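Local coordinates for protein glycoside hydrolase family 81 (Clostridium thermocellum, PDB 6FOP) that probably hydrolyses beta-1,3-glucans such as laminarin, as a family 81 glycoside hydrolase of a cellulosome-producing thermophilic bacterium, at residues 72-77 with 280-285; 401-404 with 409-412. One frame throughout, in Å; residues are numbered along the deposited sequence.

Contact 1: residues 72-77 with 280-285; sequences PALGGS and TYSTLR
Leu74 reaches across from the loop between strands 66-70 and 80-82 and sets its forked end on the backbone of 282-284. The two methyls share the work. CD1 lies 3.7 Å from the carbonyl carbon of Thr283 and makes a second contact with Ser282 OG. CD2 is 3.8 Å from the backbone N of Leu284 and 4.3 Å from Leu284 CB. The fork therefore straddles the Thr283-Leu284 peptide where strand 280-283 gives way to a turn. Leu74 CG stands anti to its own carbonyl carbon (chi1 -58°). A chi2 of 177° extends CD1 away from CA, and CD2 branches beside it; together they reach that peptide.

This is the close-packed side. Tyr81 of strand 80-82 touches both Leu74 and Leu284 and so ties the pair to the next strand. The other side is looser. Ser282 is exposed, and its OG meets Leu74 only through a methyl. Beside the leucine the two backbones are joined by a water. It gives one hydrogen bond to Pro72 O (2.8 Å) and one to Ser282 O (3.0 Å). Lys71 NZ also bonds to Ser282 O, so that carbonyl has two donors. Thr283 turns its side chain away from the loop; its OG1 pairs with Gly286 O and takes a weak bond from Arg285 N.

No direct hydrogen bond crosses the contact. It joins the loop to an edge strand of the three-stranded sheet 260-263, 286-292 and 280-283. The chemistry implies attachment by one apolar side chain and one water bridge, without strand pairing.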
ATOM      1  N   PRO A  72       1.349   9.235 -20.097  1.00 17.08           N
ATOM      2  CA  PRO A  72       1.493  10.606 -19.576  1.00 17.61           C
ATOM      3  C   PRO A  72       2.744  11.338 -20.013  1.00 19.05           C
ATOM      4  O   PRO A  72       3.821  10.735 -20.114  1.00 19.34           O
ATOM      5  CB  PRO A  72       1.492  10.396 -18.053  1.00 18.18           C
ATOM      6  CG  PRO A  72       0.665   9.153 -17.875  1.00 18.60           C
ATOM      7  CD  PRO A  72       1.041   8.274 -19.028  1.00 17.20           C
ATOM      8  N   ALA A  73       2.577  12.633 -20.279  1.00 19.78           N
ATOM      9  CA  ALA A  73       3.695  13.539 -20.459  1.00 20.77           C
ATOM     10  C   ALA A  73       4.088  14.096 -19.110  1.00 20.42           C
ATOM     11  O   ALA A  73       3.325  14.833 -18.497  1.00 26.23           O
ATOM     12  CB  ALA A  73       3.321  14.672 -21.389  1.00 21.97           C
ATOM     13  N   LEU A  74       5.293  13.763 -18.674  1.00 18.28           N
ATOM     14  CA  LEU A  74       5.770  14.139 -17.354  1.00 18.12           C
ATOM     15  C   LEU A  74       6.212  15.594 -17.331  1.00 18.84           C
ATOM     16  O   LEU A  74       6.880  16.075 -18.248  1.00 22.63           O
ATOM     17  CB  LEU A  74       6.922  13.227 -16.944  1.00 18.73           C
ATOM     18  CG  LEU A  74       6.561  11.738 -16.919  1.00 19.34           C
ATOM     19  CD1 LEU A  74       7.790  10.904 -16.580  1.00 22.23           C
ATOM     20  CD2 LEU A  74       5.441  11.438 -15.956  1.00 21.77           C
ATOM     21  N   GLY A  75       5.852  16.290 -16.264  1.00 18.97           N
ATOM     22  CA  GLY A  75       6.310  17.645 -16.077  1.00 20.41           C
ATOM     23  C   GLY A  75       5.856  18.267 -14.794  1.00 20.38           C
ATOM     24  O   GLY A  75       5.169  17.674 -14.008  1.00 20.11           O
ATOM     25  N   GLY A  76       6.278  19.497 -14.600  1.00 23.24           N
ATOM     26  CA  GLY A  76       5.968  20.247 -13.404  1.00 23.09           C
ATOM     27  C   GLY A  76       7.256  20.592 -12.702  1.00 23.67           C
ATOM     28  O   GLY A  76       8.313  20.014 -12.958  1.00 26.08           O
ATOM     29  N   SER A  77       7.160  21.542 -11.798  1.00 24.72           N
ATOM     30  CA  SER A  77       8.298  21.940 -10.992  1.00 26.14           C
ATOM     31  C   SER A  77       7.807  22.412  -9.638  1.00 25.58           C
ATOM     32  O   SER A  77       6.694  22.926  -9.497  1.00 28.37           O
ATOM     33  CB  SER A  77       9.066  23.066 -11.663  1.00 30.35           C
ATOM     34  OG  SER A  77       8.216  24.170 -11.794  1.00 36.59           O
ATOM     35  N   THR A 280      12.942   0.463 -21.838  1.00 16.46           N
ATOM     36  CA  THR A 280      12.509   1.107 -20.598  1.00 15.05           C
ATOM     37  C   THR A 280      11.409   2.106 -20.900  1.00 15.65           C
ATOM     38  O   THR A 280      11.255   2.548 -22.069  1.00 17.45           O
ATOM     39  CB  THR A 280      13.658   1.841 -19.895  1.00 17.15           C
ATOM     40  OG1 THR A 280      14.182   2.865 -20.745  1.00 20.78           O
ATOM     41  CG2 THR A 280      14.773   0.887 -19.513  1.00 17.44           C
ATOM     42  N   TYR A 281      10.671   2.481 -19.860  1.00 14.90           N
ATOM     43  CA  TYR A 281       9.699   3.572 -19.917  1.00 15.68           C
ATOM     44  C   TYR A 281       9.994   4.574 -18.822  1.00 15.94           C
ATOM     45  O   TYR A 281      10.255   4.174 -17.668  1.00 16.90           O
ATOM     46  CB  TYR A 281       8.269   3.065 -19.768  1.00 15.56           C
ATOM     47  CG  TYR A 281       7.859   2.095 -20.860  1.00 15.75           C
ATOM     48  CD1 TYR A 281       7.445   2.566 -22.097  1.00 16.12           C
ATOM     49  CD2 TYR A 281       7.962   0.730 -20.680  1.00 16.07           C
ATOM     50  CE1 TYR A 281       7.090   1.686 -23.107  1.00 16.00           C
ATOM     51  CE2 TYR A 281       7.606  -0.152 -21.693  1.00 15.23           C
ATOM     52  CZ  TYR A 281       7.208   0.345 -22.919  1.00 14.77           C
ATOM     53  OH  TYR A 281       6.842  -0.546 -23.900  1.00 15.16           O
ATOM     54  N   SER A 282       9.938   5.853 -19.155  1.00 16.22           N
ATOM     55  CA  SER A 282      10.046   6.895 -18.162  1.00 16.00           C
ATOM     56  C   SER A 282       8.660   7.224 -17.657  1.00 16.10           C
ATOM     57  O   SER A 282       7.791   7.654 -18.407  1.00 19.45           O
ATOM     58  CB  SER A 282      10.687   8.126 -18.780  1.00 18.86           C
ATOM     59  OG  SER A 282      10.761   9.165 -17.826  1.00 24.93           O
ATOM     60  N   THR A 283       8.436   6.962 -16.368  1.00 15.54           N
ATOM     61  CA  THR A 283       7.133   7.105 -15.744  1.00 15.35           C
ATOM     62  C   THR A 283       7.213   7.961 -14.496  1.00 15.74           C
ATOM     63  O   THR A 283       8.283   8.330 -14.018  1.00 16.53           O
ATOM     64  CB  THR A 283       6.546   5.729 -15.336  1.00 15.85           C
ATOM     65  OG1 THR A 283       7.124   5.284 -14.089  1.00 15.79           O
ATOM     66  CG2 THR A 283       6.735   4.674 -16.423  1.00 16.68           C
ATOM     67  N   LEU A 284       6.042   8.276 -13.964  1.00 14.85           N
ATOM     68  CA  LEU A 284       5.957   9.051 -12.740  1.00 15.73           C
ATOM     69  C   LEU A 284       6.677   8.363 -11.581  1.00 14.57           C
ATOM     70  O   LEU A 284       7.198   9.063 -10.686  1.00 15.88           O
ATOM     71  CB  LEU A 284       4.492   9.247 -12.373  1.00 16.09           C
ATOM     72  CG  LEU A 284       4.214  10.158 -11.194  1.00 16.73           C
ATOM     73  CD1 LEU A 284       4.600  11.597 -11.511  1.00 17.05           C
ATOM     74  CD2 LEU A 284       2.761  10.074 -10.823  1.00 17.23           C
ATOM     75  N   ARG A 285       6.730   7.032 -11.610  1.00 14.59           N
ATOM     76  CA  ARG A 285       7.387   6.214 -10.574  1.00 14.06           C
ATOM     77  C   ARG A 285       8.873   5.990 -10.827  1.00 15.26           C
ATOM     78  O   ARG A 285       9.514   5.198 -10.149  1.00 15.98           O
ATOM     79  CB  ARG A 285       6.663   4.862 -10.427  1.00 14.40           C
ATOM     80  CG  ARG A 285       5.243   4.952  -9.898  1.00 14.36           C
ATOM     81  CD  ARG A 285       5.167   5.131  -8.378  1.00 15.24           C
ATOM     82  NE  ARG A 285       3.765   5.144  -7.982  1.00 14.49           N
ATOM     83  CZ  ARG A 285       2.928   6.170  -8.116  1.00 14.46           C
ATOM     84  NH1 ARG A 285       3.364   7.412  -8.410  1.00 14.58           N
ATOM     85  NH2 ARG A 285       1.631   5.979  -7.938  1.00 14.66           N
TER
HETATM   86  O   HOH W   1       4.993   8.599 -18.786  1.00 25.87           O

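Contact 2: residues 401-404 with 409-412; sequences IGYP and SDEE
Ile401 lays its CG2 methyl against the start of the Asp410 side chain, 3.9 Å from Asp410 CA and 4.0 Å from Asp410 CB. The side chains cross at about a right angle, and the methyl meets carbon, not the carboxylate. CG2 lies anti to the backbone N of Ile401, while the longer branch leaves beside that N (chi1 -58°). At the end of this branch CD1 comes within 4.1 Å of Asp410 O. The isoleucine thus touches Asp410 with both branches.

Tyr403 reaches the same residue from its own place on the strand. Its CB does not point straight at the loop, but the ring swings nearer, and CE1 stops 3.9 Å from Asp410 CB. The ring and carboxylate planes are 62° apart. Asp410 CB is therefore touched by both Tyr403 and Ile401. The phenol OH bonds to Lys19 O, and Leu14, Ala18 and Val20 also lie against Tyr403.

The carboxylate is held by the loop itself. With chi1 at 52°, Asp410 folds it back over its own backbone, where OD1 accepts a weak bond from Glu411 N. OD2 bonds to Ser405 OG, just after Pro404. A water links the segments: it donates to Gly402 O and hydrogen-bonds to Ser409 OG, 2.7 Å away. Ser409 OG also bonds to Ser406 N, and Ser409 O meets His416 NE2 at the start of helix 416-433.

The contact closes the connection from strand 399-403 to that helix, within the C-terminal family 81 domain. Its chemistry implies a division of roles: carbon packs between strand and loop, while the polar ends are satisfied by neighbouring loop residues and one water.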
ATOM      1  N   ILE A 401     -17.452  -1.889   8.577  1.00 15.79           N
ATOM      2  CA  ILE A 401     -17.389  -0.454   8.833  1.00 16.75           C
ATOM      3  C   ILE A 401     -17.647  -0.249  10.314  1.00 15.96           C
ATOM      4  O   ILE A 401     -18.658  -0.700  10.844  1.00 17.46           O
ATOM      5  CB  ILE A 401     -18.446   0.328   8.012  1.00 16.75           C
ATOM      6  CG1 ILE A 401     -18.262   0.062   6.495  1.00 18.33           C
ATOM      7  CG2 ILE A 401     -18.417   1.818   8.347  1.00 18.15           C
ATOM      8  CD1 ILE A 401     -19.452   0.492   5.667  1.00 18.75           C
ATOM      9  N   GLY A 402     -16.749   0.459  10.982  1.00 15.01           N
ATOM     10  CA  GLY A 402     -16.977   0.814  12.376  1.00 16.33           C
ATOM     11  C   GLY A 402     -17.752   2.113  12.501  1.00 14.98           C
ATOM     12  O   GLY A 402     -17.512   3.071  11.737  1.00 15.10           O
ATOM     13  N   TYR A 403     -18.640   2.180  13.492  1.00 16.14           N
ATOM     14  CA  TYR A 403     -19.416   3.408  13.783  1.00 16.33           C
ATOM     15  C   TYR A 403     -19.163   3.835  15.224  1.00 16.00           C
ATOM     16  O   TYR A 403     -19.216   2.978  16.100  1.00 18.26           O
ATOM     17  CB  TYR A 403     -20.906   3.235  13.528  1.00 16.49           C
ATOM     18  CG  TYR A 403     -21.221   3.034  12.055  1.00 16.26           C
ATOM     19  CD1 TYR A 403     -21.016   4.059  11.122  1.00 17.12           C
ATOM     20  CD2 TYR A 403     -21.669   1.819  11.588  1.00 19.55           C
ATOM     21  CE1 TYR A 403     -21.260   3.849   9.765  1.00 17.90           C
ATOM     22  CE2 TYR A 403     -21.930   1.613  10.244  1.00 19.68           C
ATOM     23  CZ  TYR A 403     -21.732   2.632   9.345  1.00 18.23           C
ATOM     24  OH  TYR A 403     -22.009   2.366   8.013  1.00 20.68           O
ATOM     25  N   PRO A 404     -18.908   5.126  15.483  1.00 16.82           N
ATOM     26  CA  PRO A 404     -18.919   6.216  14.487  1.00 17.30           C
ATOM     27  C   PRO A 404     -17.728   6.204  13.527  1.00 16.07           C
ATOM     28  O   PRO A 404     -16.617   5.787  13.878  1.00 17.06           O
ATOM     29  CB  PRO A 404     -18.889   7.499  15.329  1.00 19.67           C
ATOM     30  CG  PRO A 404     -18.894   7.074  16.746  1.00 22.37           C
ATOM     31  CD  PRO A 404     -18.709   5.614  16.863  1.00 19.44           C
ATOM     32  N   SER A 409     -14.629   6.882   5.974  1.00 15.28           N
ATOM     33  CA  SER A 409     -14.477   5.438   6.181  1.00 14.94           C
ATOM     34  C   SER A 409     -15.748   4.661   5.880  1.00 15.14           C
ATOM     35  O   SER A 409     -15.690   3.479   5.532  1.00 16.65           O
ATOM     36  CB  SER A 409     -13.957   5.125   7.592  1.00 15.34           C
ATOM     37  OG  SER A 409     -14.881   5.548   8.569  1.00 16.02           O
ATOM     38  N   ASP A 410     -16.890   5.338   6.023  1.00 15.59           N
ATOM     39  CA  ASP A 410     -18.188   4.770   5.746  1.00 18.03           C
ATOM     40  C   ASP A 410     -18.620   4.909   4.270  1.00 18.65           C
ATOM     41  O   ASP A 410     -18.688   3.915   3.558  1.00 20.77           O
ATOM     42  CB  ASP A 410     -19.252   5.325   6.714  1.00 20.55           C
ATOM     43  CG  ASP A 410     -19.305   6.847   6.791  1.00 19.87           C
ATOM     44  OD1 ASP A 410     -18.470   7.570   6.179  1.00 20.55           O
ATOM     45  OD2 ASP A 410     -20.214   7.337   7.476  1.00 27.77           O
ATOM     46  N   GLU A 411     -18.854   6.140   3.801  1.00 18.33           N
ATOM     47  CA  GLU A 411     -19.466   6.380   2.498  1.00 20.50           C
ATOM     48  C   GLU A 411     -18.503   6.210   1.343  1.00 18.94           C
ATOM     49  O   GLU A 411     -18.929   5.922   0.213  1.00 18.83           O
ATOM     50  CB  GLU A 411     -20.014   7.800   2.400  1.00 24.83           C
ATOM     51  CG  GLU A 411     -21.176   8.068   3.288  1.00 29.16           C
ATOM     52  CD  GLU A 411     -21.792   9.398   2.959  1.00 34.94           C
ATOM     53  OE1 GLU A 411     -21.212  10.441   3.363  1.00 41.20           O
ATOM     54  OE2 GLU A 411     -22.829   9.377   2.259  1.00 39.96           O
ATOM     55  N   GLU A 412     -17.212   6.371   1.605  1.00 16.91           N
ATOM     56  CA  GLU A 412     -16.186   6.303   0.561  1.00 15.91           C
ATOM     57  C   GLU A 412     -15.255   5.115   0.705  1.00 15.11           C
ATOM     58  O   GLU A 412     -14.341   4.925  -0.109  1.00 15.56           O
ATOM     59  CB  GLU A 412     -15.379   7.589   0.578  1.00 17.37           C
ATOM     60  CG  GLU A 412     -16.177   8.826   0.235  1.00 19.28           C
ATOM     61  CD  GLU A 412     -15.339  10.068   0.366  1.00 20.81           C
ATOM     62  OE1 GLU A 412     -14.287  10.145  -0.296  1.00 21.57           O
ATOM     63  OE2 GLU A 412     -15.715  10.977   1.126  1.00 28.98           O
TER
HETATM   64  O   HOH W   2     -15.133   3.614  10.478  1.00 17.56           O

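The two contacts are separate, with centres 35 Å apart and nearest atoms about 18 Å apart, and they share no strand or helix. Contact 1 is partly buried and long-range: 202 residues lie between its segments, and it brings a loop to a sheet edge. Contact 2 is buried and local, with only four residues between its segments, a strand end and the loop that follows. Both lack a direct hydrogen bond across and use one water instead. In contact 1 the water joins two carbonyls; in contact 2 it joins a carbonyl to a serine hydroxyl. Leucine methyls on backbone dominate the first, whereas isoleucine and tyrosine on an aspartate's carbon define the second.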